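Local structure of transcriptional activator, putative (Pyrococcus furiosus, 1RTW) at residues Y44-N49 and K103-Y108; D99-S104 and W202-G207. The protein is of unconfirmed function, perhaps a transcriptional activator, and is an all-helical member of the TenA/Thi-4/PqqC family. One frame throughout, in Å; residues are numbered along the deposited sequence.

Contact 1 of 2, residues Y44-N49 and K103-Y108; sequences YYFVKN and KSYVNY
Tyr45 reaches across to the helix of 103-108 with one side of its ring. Its CG lies anti to the backbone N (chi1 174°), which carries the ring out over the gap between the helices. CE1 then sits 3.7 Å from Val106 CG2 and also nears the backbone of Lys103 at its CA. The phenol continues the contact through water. Tyr45 OH is 2.6 Å from a water that lies in the plane of the ring, and this water donates to Asn107 OD1 at 2.9 Å. Phe46 crosses to the ring of Tyr105. Phe46 CE1 stands 3.4 Å above the Tyr105 plane, over its centre, with the two planes 38° apart. Tyr105 OH is hydrogen-bonded to Glu198 of helix 181-201, and its ring stacks with Phe197. The two segments belong to helices 33-60 and 100-115 of the all-helical TenA-type fold. Here they run almost parallel, 7° apart, with 9.9 Å between their axes. Asn49, one turn beyond Tyr45, presses CB against Val106 CG1 at 3.5 Å. Val106 thus meets Asn49 with both methyls and Tyr45 with CG2. The amide of Asn49 turns back on its own helix. ND2 lies over the centre of the Tyr45 ring and donates to Tyr45 O at 2.9 Å, from above the carbonyl plane. Tyr45 O thus accepts twice, from the Asn49 side chain and from its backbone N.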
ATOM      1  N   TYR B  44     -17.944   2.779 -16.509  1.00 15.18           N
ATOM      2  CA  TYR B  44     -18.522   2.533 -15.193  1.00 14.14           C
ATOM      3  C   TYR B  44     -17.478   1.816 -14.340  1.00 14.70           C
ATOM      4  O   TYR B  44     -17.321   2.106 -13.151  1.00 14.37           O
ATOM      5  CB  TYR B  44     -19.776   1.673 -15.329  1.00 14.66           C
ATOM      6  CG  TYR B  44     -20.420   1.321 -14.019  1.00 11.73           C
ATOM      7  CD1 TYR B  44     -20.991   2.304 -13.218  1.00 14.09           C
ATOM      8  CD2 TYR B  44     -20.495  -0.003 -13.599  1.00 14.71           C
ATOM      9  CE1 TYR B  44     -21.634   1.978 -12.031  1.00 15.18           C
ATOM     10  CE2 TYR B  44     -21.135  -0.346 -12.411  1.00 16.05           C
ATOM     11  CZ  TYR B  44     -21.703   0.652 -11.637  1.00 15.16           C
ATOM     12  OH  TYR B  44     -22.352   0.313 -10.480  1.00 20.34           O
ATOM     13  N   TYR B  45     -16.766   0.882 -14.970  1.00 13.99           N
ATOM     14  CA  TYR B  45     -15.707   0.137 -14.316  1.00 12.86           C
ATOM     15  C   TYR B  45     -14.569   1.103 -13.977  1.00 13.60           C
ATOM     16  O   TYR B  45     -13.994   1.043 -12.892  1.00 13.92           O
ATOM     17  CB  TYR B  45     -15.177  -0.943 -15.251  1.00 14.99           C
ATOM     18  CG  TYR B  45     -13.973  -1.678 -14.722  1.00 12.76           C
ATOM     19  CD1 TYR B  45     -12.691  -1.414 -15.216  1.00 16.22           C
ATOM     20  CD2 TYR B  45     -14.119  -2.669 -13.766  1.00 15.91           C
ATOM     21  CE1 TYR B  45     -11.582  -2.138 -14.765  1.00 16.41           C
ATOM     22  CE2 TYR B  45     -13.022  -3.399 -13.307  1.00 20.40           C
ATOM     23  CZ  TYR B  45     -11.759  -3.129 -13.807  1.00 18.57           C
ATOM     24  OH  TYR B  45     -10.695  -3.862 -13.328  1.00 22.35           O
ATOM     25  N   PHE B  46     -14.273   2.013 -14.895  1.00 11.90           N
ATOM     26  CA  PHE B  46     -13.210   2.977 -14.659  1.00 12.22           C
ATOM     27  C   PHE B  46     -13.547   3.907 -13.492  1.00 10.85           C
ATOM     28  O   PHE B  46     -12.708   4.164 -12.645  1.00 11.23           O
ATOM     29  CB  PHE B  46     -12.930   3.809 -15.923  1.00 11.37           C
ATOM     30  CG  PHE B  46     -11.836   4.832 -15.741  1.00 15.30           C
ATOM     31  CD1 PHE B  46     -10.494   4.455 -15.806  1.00 15.04           C
ATOM     32  CD2 PHE B  46     -12.141   6.147 -15.409  1.00 15.17           C
ATOM     33  CE1 PHE B  46      -9.476   5.375 -15.530  1.00 19.10           C
ATOM     34  CE2 PHE B  46     -11.122   7.080 -15.129  1.00 18.84           C
ATOM     35  CZ  PHE B  46      -9.792   6.690 -15.187  1.00 15.31           C
ATOM     36  N   VAL B  47     -14.783   4.397 -13.449  1.00 11.91           N
ATOM     37  CA  VAL B  47     -15.206   5.324 -12.395  1.00 11.09           C
ATOM     38  C   VAL B  47     -15.074   4.700 -11.011  1.00 13.41           C
ATOM     39  O   VAL B  47     -14.568   5.336 -10.083  1.00 13.09           O
ATOM     40  CB  VAL B  47     -16.653   5.819 -12.638  1.00 10.64           C
ATOM     41  CG1 VAL B  47     -17.162   6.588 -11.434  1.00  8.78           C
ATOM     42  CG2 VAL B  47     -16.707   6.695 -13.898  1.00  6.38           C
ATOM     43  N   LYS B  48     -15.514   3.450 -10.885  1.00 14.97           N
ATOM     44  CA  LYS B  48     -15.434   2.735  -9.617  1.00 16.04           C
ATOM     45  C   LYS B  48     -13.992   2.696  -9.124  1.00 16.22           C
ATOM     46  O   LYS B  48     -13.712   2.974  -7.957  1.00 15.97           O
ATOM     47  CB  LYS B  48     -15.953   1.292  -9.756  1.00 16.17           C
ATOM     48  CG  LYS B  48     -17.474   1.157  -9.760  1.00 19.75           C
ATOM     49  CD  LYS B  48     -17.933  -0.299  -9.745  1.00 19.25           C
ATOM     50  CE  LYS B  48     -17.535  -1.028 -11.023  1.00 22.23           C
ATOM     51  NZ  LYS B  48     -18.041  -2.430 -11.050  1.00 19.88           N
ATOM     52  N   ASN B  49     -13.077   2.384 -10.031  1.00 16.38           N
ATOM     53  CA  ASN B  49     -11.675   2.281  -9.670  1.00 15.78           C
ATOM     54  C   ASN B  49     -10.991   3.616  -9.543  1.00 14.36           C
ATOM     55  O   ASN B  49      -9.986   3.738  -8.853  1.00 14.75           O
ATOM     56  CB  ASN B  49     -10.958   1.376 -10.648  1.00 15.30           C
ATOM     57  CG  ASN B  49     -11.357  -0.060 -10.467  1.00 14.71           C
ATOM     58  OD1 ASN B  49     -11.050  -0.667  -9.439  1.00 13.91           O
ATOM     59  ND2 ASN B  49     -12.076  -0.608 -11.443  1.00 14.39           N
ATOM     60  N   LYS B 103      -8.878  -2.072 -18.140  1.00 20.49           N
ATOM     61  CA  LYS B 103      -8.191  -2.682 -16.995  1.00 21.98           C
ATOM     62  C   LYS B 103      -6.762  -2.162 -16.886  1.00 20.30           C
ATOM     63  O   LYS B 103      -6.265  -1.907 -15.796  1.00 20.40           O
ATOM     64  CB  LYS B 103      -8.160  -4.209 -17.123  1.00 24.38           C
ATOM     65  CG  LYS B 103      -9.529  -4.856 -17.182  1.00 26.45           C
ATOM     66  CD  LYS B 103      -9.421  -6.368 -17.173  1.00 30.92           C
ATOM     67  CE  LYS B 103      -8.675  -6.893 -18.398  1.00 33.38           C
ATOM     68  NZ  LYS B 103      -8.652  -8.389 -18.436  1.00 34.03           N
ATOM     69  N   SER B 104      -6.123  -1.996 -18.037  1.00 18.89           N
ATOM     70  CA  SER B 104      -4.761  -1.506 -18.127  1.00 18.76           C
ATOM     71  C   SER B 104      -4.643  -0.066 -17.607  1.00 17.67           C
ATOM     72  O   SER B 104      -3.662   0.316 -16.977  1.00 19.05           O
ATOM     73  CB  SER B 104      -4.328  -1.582 -19.589  1.00 20.24           C
ATOM     74  OG  SER B 104      -2.975  -1.223 -19.730  1.00 32.26           O
ATOM     75  N   TYR B 105      -5.653   0.740 -17.876  1.00 17.70           N
ATOM     76  CA  TYR B 105      -5.655   2.124 -17.433  1.00 17.27           C
ATOM     77  C   TYR B 105      -5.854   2.137 -15.919  1.00 17.37           C
ATOM     78  O   TYR B 105      -5.123   2.818 -15.177  1.00 17.73           O
ATOM     79  CB  TYR B 105      -6.781   2.865 -18.159  1.00 16.15           C
ATOM     80  CG  TYR B 105      -6.825   4.358 -17.947  1.00 16.25           C
ATOM     81  CD1 TYR B 105      -5.939   4.993 -17.078  1.00 12.94           C
ATOM     82  CD2 TYR B 105      -7.787   5.143 -18.608  1.00 15.86           C
ATOM     83  CE1 TYR B 105      -6.004   6.358 -16.863  1.00 14.27           C
ATOM     84  CE2 TYR B 105      -7.860   6.510 -18.401  1.00 13.35           C
ATOM     85  CZ  TYR B 105      -6.965   7.106 -17.522  1.00 14.54           C
ATOM     86  OH  TYR B 105      -7.036   8.442 -17.257  1.00 13.65           O
ATOM     87  N   VAL B 106      -6.819   1.346 -15.465  1.00 15.68           N
ATOM     88  CA  VAL B 106      -7.126   1.237 -14.040  1.00 14.14           C
ATOM     89  C   VAL B 106      -5.917   0.776 -13.234  1.00 13.63           C
ATOM     90  O   VAL B 106      -5.538   1.417 -12.252  1.00 13.27           O
ATOM     91  CB  VAL B 106      -8.310   0.261 -13.800  1.00 12.30           C
ATOM     92  CG1 VAL B 106      -8.363  -0.204 -12.325  1.00  9.00           C
ATOM     93  CG2 VAL B 106      -9.610   0.934 -14.197  1.00 10.95           C
ATOM     94  N   ASN B 107      -5.292  -0.310 -13.678  1.00 14.49           N
ATOM     95  CA  ASN B 107      -4.141  -0.866 -12.977  1.00 15.37           C
ATOM     96  C   ASN B 107      -2.948   0.068 -12.918  1.00 15.31           C
ATOM     97  O   ASN B 107      -2.210   0.073 -11.938  1.00 16.37           O
ATOM     98  CB  ASN B 107      -3.777  -2.232 -13.554  1.00 15.21           C
ATOM     99  CG  ASN B 107      -4.861  -3.268 -13.300  1.00 14.47           C
ATOM    100  OD1 ASN B 107      -5.678  -3.115 -12.382  1.00 16.83           O
ATOM    101  ND2 ASN B 107      -4.876  -4.320 -14.100  1.00  8.15           N
ATOM    102  N   TYR B 108      -2.788   0.894 -13.945  1.00 16.00           N
ATOM    103  CA  TYR B 108      -1.705   1.866 -13.947  1.00 13.83           C
ATOM    104  C   TYR B 108      -1.981   2.928 -12.874  1.00 12.19           C
ATOM    105  O   TYR B 108      -1.085   3.278 -12.094  1.00 12.61           O
ATOM    106  CB  TYR B 108      -1.562   2.528 -15.318  1.00 13.39           C
ATOM    107  CG  TYR B 108      -0.576   3.677 -15.318  1.00 14.88           C
ATOM    108  CD1 TYR B 108       0.803   3.449 -15.196  1.00 14.10           C
ATOM    109  CD2 TYR B 108      -1.019   4.987 -15.393  1.00 10.66           C
ATOM    110  CE1 TYR B 108       1.705   4.504 -15.146  1.00 13.10           C
ATOM    111  CE2 TYR B 108      -0.128   6.052 -15.345  1.00 11.80           C
ATOM    112  CZ  TYR B 108       1.231   5.807 -15.215  1.00 15.31           C
ATOM    113  OH  TYR B 108       2.109   6.868 -15.120  1.00 16.39           O
TER
HETATM  114  O   HOH W   1      -8.164  -3.835 -13.727  1.00 53.03           O

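Contact 2 of 2, residues D99-S104 and W202-G207; sequences DWRAKS and WDIAYG
The backbones of Asp99 and Ile204 come nearest each other here, with CA atoms 6.9 Å apart. The contact joins a helix start to the C-terminal tail of the TenA-type all-helical fold. Segment 99-104 is the start of helix 100-115. Segment 202-207 follows helix 181-201; the chain keeps turning there, with Tyr206 N bonded to Asp203 O and Gly207 N to Ile204 O. Asp99 is the N-cap of its helix. Its OD2 accepts from Arg101 N, though the exact position of this oxygen is doubtful. Asp99 N is held in turn by Asn42 of helix 33-60.

Ile204 is the apolar centre. Its CG1 lies beside the backbone N (chi1 -69°) and the chain then extends, so CD1 reaches the first turn of the other helix. There it meets Ala102 CB at 3.9 Å and also the CB of Arg101. Ile204 CG2 packs on Asp99 CB at 3.7 Å, so the isoleucine lies against the capping residue as well as the turn behind it.

The Arg101 chain is bent, and its guanidinium lies beside Asp99; the path of the middle of the chain is less certain. NH1 makes a salt bridge to Asp99 OD1 at 3.0 Å. It meets this oxygen on the syn side but tilted 30° out of the carboxylate plane, while the oxygen lies nearly in the guanidinium plane. One guanidinium face looks onto Ile204 N. Asp203 OD2 is taken by His20, a residue outside both segments. Asp203 OD1 instead receives a weak bond from a water, which accepts from Arg101 NH2 at 3.3 Å; NH2 itself approaches Asp203 CB to 3.5 Å.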
ATOM      1  N   ASP B  99     -13.118  -4.380 -21.104  1.00 23.70           N
ATOM      2  CA  ASP B  99     -12.088  -4.259 -22.125  1.00 24.58           C
ATOM      3  C   ASP B  99     -10.661  -4.191 -21.539  1.00 24.00           C
ATOM      4  O   ASP B  99     -10.422  -3.525 -20.527  1.00 17.97           O
ATOM      5  CB  ASP B  99     -12.348  -3.014 -22.971  1.00 23.22           C
ATOM      6  CG  ASP B  99     -11.432  -2.931 -24.164  1.00 23.91           C
ATOM      7  OD1 ASP B  99     -11.881  -3.239 -25.288  1.00 24.25           O
ATOM      8  OD2 ASP B  99     -10.257  -2.580 -23.972  1.00 23.11           O
ATOM      9  N   TRP B 100      -9.712  -4.811 -22.240  1.00 26.86           N
ATOM     10  CA  TRP B 100      -8.309  -4.844 -21.817  1.00 30.29           C
ATOM     11  C   TRP B 100      -7.678  -3.459 -21.636  1.00 28.40           C
ATOM     12  O   TRP B 100      -6.880  -3.258 -20.722  1.00 26.83           O
ATOM     13  CB  TRP B 100      -7.463  -5.710 -22.769  1.00 38.37           C
ATOM     14  CG  TRP B 100      -7.257  -5.138 -24.151  1.00 48.35           C
ATOM     15  CD1 TRP B 100      -6.213  -4.358 -24.571  1.00 52.37           C
ATOM     16  CD2 TRP B 100      -8.101  -5.326 -25.297  1.00 54.11           C
ATOM     17  NE1 TRP B 100      -6.357  -4.047 -25.902  1.00 54.76           N
ATOM     18  CE2 TRP B 100      -7.506  -4.626 -26.374  1.00 55.53           C
ATOM     19  CE3 TRP B 100      -9.307  -6.012 -25.517  1.00 56.02           C
ATOM     20  CZ2 TRP B 100      -8.072  -4.602 -27.657  1.00 57.98           C
ATOM     21  CZ3 TRP B 100      -9.870  -5.987 -26.793  1.00 58.79           C
ATOM     22  CH2 TRP B 100      -9.252  -5.280 -27.844  1.00 59.48           C
ATOM     23  N   ARG B 101      -8.040  -2.510 -22.497  1.00 27.18           N
ATOM     24  CA  ARG B 101      -7.524  -1.150 -22.393  1.00 27.17           C
ATOM     25  C   ARG B 101      -7.993  -0.502 -21.087  1.00 25.47           C
ATOM     26  O   ARG B 101      -7.259   0.260 -20.459  1.00 24.90           O
ATOM     27  CB  ARG B 101      -7.990  -0.282 -23.571  1.00 29.91           C
ATOM     28  CG  ARG B 101      -7.374  -0.613 -24.931  1.00 31.46           C
ATOM     29  CD  ARG B 101      -8.347  -1.395 -25.797  1.00 31.24           C
ATOM     30  NE  ARG B 101      -8.481  -0.824 -27.129  1.00 31.76           N
ATOM     31  CZ  ARG B 101      -9.545  -0.979 -27.909  1.00 30.93           C
ATOM     32  NH1 ARG B 101     -10.580  -1.694 -27.497  1.00 24.84           N
ATOM     33  NH2 ARG B 101      -9.573  -0.400 -29.101  1.00 33.92           N
ATOM     34  N   ALA B 102      -9.226  -0.800 -20.690  1.00 23.73           N
ATOM     35  CA  ALA B 102      -9.778  -0.238 -19.465  1.00 22.01           C
ATOM     36  C   ALA B 102      -9.050  -0.755 -18.227  1.00 19.88           C
ATOM     37  O   ALA B 102      -8.634   0.032 -17.379  1.00 18.25           O
ATOM     38  CB  ALA B 102     -11.273  -0.514 -19.373  1.00 18.47           C
ATOM     39  N   LYS B 103      -8.878  -2.072 -18.140  1.00 20.49           N
ATOM     40  CA  LYS B 103      -8.191  -2.682 -16.995  1.00 21.98           C
ATOM     41  C   LYS B 103      -6.762  -2.162 -16.886  1.00 20.30           C
ATOM     42  O   LYS B 103      -6.265  -1.907 -15.796  1.00 20.40           O
ATOM     43  CB  LYS B 103      -8.160  -4.209 -17.123  1.00 24.38           C
ATOM     44  CG  LYS B 103      -9.529  -4.856 -17.182  1.00 26.45           C
ATOM     45  CD  LYS B 103      -9.421  -6.368 -17.173  1.00 30.92           C
ATOM     46  CE  LYS B 103      -8.675  -6.893 -18.398  1.00 33.38           C
ATOM     47  NZ  LYS B 103      -8.652  -8.389 -18.436  1.00 34.03           N
ATOM     48  N   SER B 104      -6.123  -1.996 -18.037  1.00 18.89           N
ATOM     49  CA  SER B 104      -4.761  -1.506 -18.127  1.00 18.76           C
ATOM     50  C   SER B 104      -4.643  -0.066 -17.607  1.00 17.67           C
ATOM     51  O   SER B 104      -3.662   0.316 -16.977  1.00 19.05           O
ATOM     52  CB  SER B 104      -4.328  -1.582 -19.589  1.00 20.24           C
ATOM     53  OG  SER B 104      -2.975  -1.223 -19.730  1.00 32.26           O
ATOM     54  N   TRP B 202     -11.293   6.044 -25.518  1.00 14.87           N
ATOM     55  CA  TRP B 202     -12.389   6.339 -26.436  1.00 16.27           C
ATOM     56  C   TRP B 202     -12.575   5.248 -27.491  1.00 17.96           C
ATOM     57  O   TRP B 202     -13.699   4.981 -27.907  1.00 17.32           O
ATOM     58  CB  TRP B 202     -12.190   7.695 -27.105  1.00 15.47           C
ATOM     59  CG  TRP B 202     -12.191   8.859 -26.152  1.00 15.61           C
ATOM     60  CD1 TRP B 202     -11.117   9.622 -25.790  1.00 15.14           C
ATOM     61  CD2 TRP B 202     -13.313   9.372 -25.413  1.00 12.30           C
ATOM     62  NE1 TRP B 202     -11.497  10.569 -24.870  1.00 13.59           N
ATOM     63  CE2 TRP B 202     -12.834  10.442 -24.626  1.00 12.08           C
ATOM     64  CE3 TRP B 202     -14.663   9.027 -25.337  1.00  9.13           C
ATOM     65  CZ2 TRP B 202     -13.669  11.170 -23.770  1.00 12.93           C
ATOM     66  CZ3 TRP B 202     -15.490   9.751 -24.482  1.00 10.70           C
ATOM     67  CH2 TRP B 202     -14.989  10.812 -23.713  1.00  8.94           C
ATOM     68  N   ASP B 203     -11.484   4.595 -27.889  1.00 20.14           N
ATOM     69  CA  ASP B 203     -11.548   3.524 -28.892  1.00 23.08           C
ATOM     70  C   ASP B 203     -12.330   2.291 -28.432  1.00 24.19           C
ATOM     71  O   ASP B 203     -12.858   1.545 -29.259  1.00 25.28           O
ATOM     72  CB  ASP B 203     -10.141   3.081 -29.314  1.00 24.86           C
ATOM     73  CG  ASP B 203      -9.383   4.158 -30.065  1.00 27.24           C
ATOM     74  OD1 ASP B 203      -8.152   4.277 -29.859  1.00 26.11           O
ATOM     75  OD2 ASP B 203     -10.016   4.882 -30.864  1.00 30.17           O
ATOM     76  N   ILE B 204     -12.396   2.080 -27.121  1.00 24.84           N
ATOM     77  CA  ILE B 204     -13.096   0.934 -26.546  1.00 25.87           C
ATOM     78  C   ILE B 204     -14.519   0.774 -27.070  1.00 27.05           C
ATOM     79  O   ILE B 204     -14.971  -0.343 -27.298  1.00 28.45           O
ATOM     80  CB  ILE B 204     -13.111   1.012 -25.000  1.00 26.21           C
ATOM     81  CG1 ILE B 204     -11.700   0.795 -24.450  1.00 24.80           C
ATOM     82  CG2 ILE B 204     -14.053  -0.019 -24.424  1.00 25.28           C
ATOM     83  CD1 ILE B 204     -11.577   1.038 -22.952  1.00 26.91           C
ATOM     84  N   ALA B 205     -15.217   1.885 -27.273  1.00 27.32           N
ATOM     85  CA  ALA B 205     -16.584   1.836 -27.771  1.00 29.68           C
ATOM     86  C   ALA B 205     -16.709   1.092 -29.109  1.00 33.00           C
ATOM     87  O   ALA B 205     -17.719   0.433 -29.375  1.00 31.37           O
ATOM     88  CB  ALA B 205     -17.123   3.235 -27.903  1.00 29.25           C
ATOM     89  N   TYR B 206     -15.670   1.179 -29.939  1.00 36.46           N
ATOM     90  CA  TYR B 206     -15.686   0.529 -31.244  1.00 40.60           C
ATOM     91  C   TYR B 206     -15.063  -0.857 -31.238  1.00 47.45           C
ATOM     92  O   TYR B 206     -15.018  -1.531 -32.266  1.00 45.86           O
ATOM     93  CB  TYR B 206     -15.047   1.442 -32.289  1.00 35.43           C
ATOM     94  CG  TYR B 206     -15.681   2.813 -32.259  1.00 31.10           C
ATOM     95  CD1 TYR B 206     -16.944   3.028 -32.809  1.00 26.67           C
ATOM     96  CD2 TYR B 206     -15.078   3.859 -31.563  1.00 29.72           C
ATOM     97  CE1 TYR B 206     -17.599   4.246 -32.651  1.00 27.44           C
ATOM     98  CE2 TYR B 206     -15.717   5.080 -31.400  1.00 29.14           C
ATOM     99  CZ  TYR B 206     -16.983   5.268 -31.941  1.00 28.16           C
ATOM    100  OH  TYR B 206     -17.633   6.463 -31.739  1.00 25.19           O
ATOM    101  N   GLY B 207     -14.597  -1.279 -30.062  1.00 56.88           N
ATOM    102  CA  GLY B 207     -14.009  -2.598 -29.908  1.00 68.56           C
ATOM    103  C   GLY B 207     -15.063  -3.656 -30.179  1.00 76.27           C
ATOM    104  O   GLY B 207     -16.256  -3.424 -29.965  1.00 75.34           O
TER
HETATM  105  O   HOH W   2      -6.787   1.351 -28.992  1.00 27.44           O

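In the fold
The two contacts follow one another on helix 100-115, and their centres are 10 Å apart. Contact 2 uses the start of this helix and contact 1 the turns after it; Lys103 and Ser104 belong to both. The other partners come from distant parts of the chain. Contact 1 reaches back to helix 33-60, and contact 2 reaches forward to the tail after helix 181-201. Helix 100-115 is thus joined to an early helix and to the C-terminal end within one all-helical fold. The shared residues also face the second subunit: Lys103 forms a salt bridge with Glu193 of the second subunit, and Ser104 packs on Ser104 of that subunit.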